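PDB 5TD6: FOG-3 protein from Caenorhabditis elegans, which helps specify sperm fate in the nematode germline as an RNA-binding multimer, and probably acts as a transcription corepressor like other BTG/Tob family members. Local coordinates for residues N10-Y15 with M88-N93. The protein carries 2 engineered substitutions. Residues are numbered along the deposited sequence; the frame is centred on the assembly and turned at random.
Sequences NFVCRY and MIIFAN
Phe11 and Tyr15 both reach the end of the Met88 side chain, Phe11 through CE2 and CZ at the sulfur, with CE2 3.7 Å from Met88 SD, and Tyr15 through its hydroxyl. SD meets the rim of the Phe11 ring close to its plane, 5.0 Å from the centroid, which makes this an edge-on Met-aromatic contact. The thioether runs out nearly straight through CG and then bends at its last torsion (chi3 -76°), carrying CE round to 3.4 Å from Tyr15 OH, a close van der Waals contact of methyl with hydroxyl oxygen in which Tyr15 and Met88 reach in from opposing directions. Phe11 has CG anti to its own backbone nitrogen (chi1 -180°), and this sends the ring out from helix 2-13 toward strand 89-93. Its CE2 also meets Ile90 CD1 at 4.0 Å, and the same methyl lies 4.3 Å from Val12 CG2. Around the contact, Val99 of the adjacent strand 96-100 touches both Phe11 and Met88, and Phe28 of helix 22-41 packs on Val12. Trading Phe11 for an alanine here would probably open a gap between helix and sheet, leaving Ile90 CD1 with Val12 alone across this contact and the Met88 thioether freer to turn. Within the BTG/Tob domain, then, residues 10-15 and 88-93 meet through apolar and sulfur-aromatic contacts, so the fit between them probably depends on side-chain shape, with the edge-on sulfur the most directional element.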
# COMPACT_ATOMS: atom_id res chain seq x y z
N ASN B 10 -4.13 2.74 -4.37
CA ASN B 10 -2.80 3.18 -3.95
C ASN B 10 -1.76 2.80 -5.01
O ASN B 10 -0.81 3.55 -5.24
CB ASN B 10 -2.47 2.62 -2.57
CG ASN B 10 -3.20 3.38 -1.49
OD1 ASN B 10 -3.86 4.36 -1.78
ND2 ASN B 10 -3.08 2.94 -0.24
N PHE B 11 -1.97 1.67 -5.67
CA PHE B 11 -1.12 1.30 -6.80
C PHE B 11 -1.11 2.40 -7.88
O PHE B 11 -0.05 2.80 -8.37
CB PHE B 11 -1.59 -0.02 -7.43
CG PHE B 11 -0.75 -0.46 -8.61
CD1 PHE B 11 0.44 -1.14 -8.42
CD2 PHE B 11 -1.15 -0.16 -9.91
CE1 PHE B 11 1.20 -1.56 -9.49
CE2 PHE B 11 -0.38 -0.58 -10.99
CZ PHE B 11 0.80 -1.26 -10.77
N VAL B 12 -2.29 2.86 -8.25
CA VAL B 12 -2.42 3.91 -9.26
C VAL B 12 -1.81 5.24 -8.78
O VAL B 12 -1.09 5.90 -9.53
CB VAL B 12 -3.89 4.13 -9.65
CG1 VAL B 12 -4.02 5.28 -10.65
CG2 VAL B 12 -4.48 2.84 -10.23
N CYS B 13 -2.10 5.61 -7.54
CA CYS B 13 -1.59 6.86 -6.97
C CYS B 13 -0.08 6.88 -6.80
O CYS B 13 0.51 7.96 -6.77
CB CYS B 13 -2.27 7.15 -5.63
SG CYS B 13 -4.00 7.62 -5.86
N ARG B 14 0.56 5.72 -6.71
CA ARG B 14 2.03 5.70 -6.63
C ARG B 14 2.69 6.20 -7.92
O ARG B 14 3.88 6.52 -7.92
CB ARG B 14 2.56 4.30 -6.25
CG ARG B 14 2.34 3.99 -4.73
CD ARG B 14 3.12 2.74 -4.23
NE ARG B 14 2.65 1.46 -4.78
CZ ARG B 14 1.62 0.75 -4.30
NH1 ARG B 14 0.91 1.18 -3.25
NH2 ARG B 14 1.30 -0.41 -4.86
N TYR B 15 1.92 6.28 -9.01
CA TYR B 15 2.41 6.95 -10.23
C TYR B 15 2.27 8.48 -10.15
O TYR B 15 2.90 9.22 -10.93
CB TYR B 15 1.67 6.46 -11.48
CG TYR B 15 2.03 5.07 -11.94
CD1 TYR B 15 3.19 4.82 -12.67
CD2 TYR B 15 1.19 3.99 -11.67
CE1 TYR B 15 3.51 3.54 -13.10
CE2 TYR B 15 1.50 2.71 -12.10
CZ TYR B 15 2.66 2.49 -12.81
OH TYR B 15 2.96 1.21 -13.23
N MET B 88 -2.03 -0.60 -19.40
CA MET B 88 -1.89 -1.57 -18.32
C MET B 88 -3.25 -2.10 -17.89
O MET B 88 -4.20 -1.34 -17.72
CB MET B 88 -1.17 -0.94 -17.15
CG MET B 88 -1.02 -1.86 -15.97
SD MET B 88 -0.12 -0.99 -14.70
CE MET B 88 1.56 -1.05 -15.32
N ILE B 89 -3.35 -3.42 -17.72
CA ILE B 89 -4.60 -4.03 -17.29
C ILE B 89 -4.45 -4.47 -15.84
O ILE B 89 -3.52 -5.19 -15.51
CB ILE B 89 -5.01 -5.22 -18.18
CG1 ILE B 89 -5.12 -4.78 -19.65
CG2 ILE B 89 -6.33 -5.81 -17.73
CD1 ILE B 89 -4.91 -5.90 -20.63
N ILE B 90 -5.36 -4.00 -14.99
CA ILE B 90 -5.31 -4.25 -13.54
C ILE B 90 -6.56 -4.99 -13.10
O ILE B 90 -7.67 -4.64 -13.49
CB ILE B 90 -5.18 -2.93 -12.75
CG1 ILE B 90 -4.05 -2.08 -13.33
CG2 ILE B 90 -4.94 -3.20 -11.26
CD1 ILE B 90 -3.94 -0.69 -12.70
N PHE B 91 -6.37 -6.04 -12.32
CA PHE B 91 -7.45 -6.89 -11.84
C PHE B 91 -7.55 -6.76 -10.33
O PHE B 91 -6.54 -6.66 -9.64
CB PHE B 91 -7.22 -8.37 -12.20
CG PHE B 91 -7.22 -8.67 -13.68
CD1 PHE B 91 -6.12 -8.39 -14.47
CD2 PHE B 91 -8.33 -9.26 -14.27
CE1 PHE B 91 -6.12 -8.67 -15.82
CE2 PHE B 91 -8.34 -9.54 -15.63
CZ PHE B 91 -7.23 -9.25 -16.41
N ALA B 92 -8.78 -6.77 -9.83
CA ALA B 92 -9.02 -6.82 -8.40
C ALA B 92 -10.07 -7.89 -8.13
O ALA B 92 -11.22 -7.78 -8.58
CB ALA B 92 -9.47 -5.47 -7.87
N ASN B 93 -9.65 -8.95 -7.44
CA ASN B 93 -10.49 -10.04 -6.99
C ASN B 93 -10.43 -10.15 -5.46
O ASN B 93 -9.48 -9.66 -4.85
CB ASN B 93 -10.02 -11.37 -7.59
CG ASN B 93 -10.14 -11.42 -9.10
OD1 ASN B 93 -10.97 -10.72 -9.70
ND2 ASN B 93 -9.34 -12.28 -9.73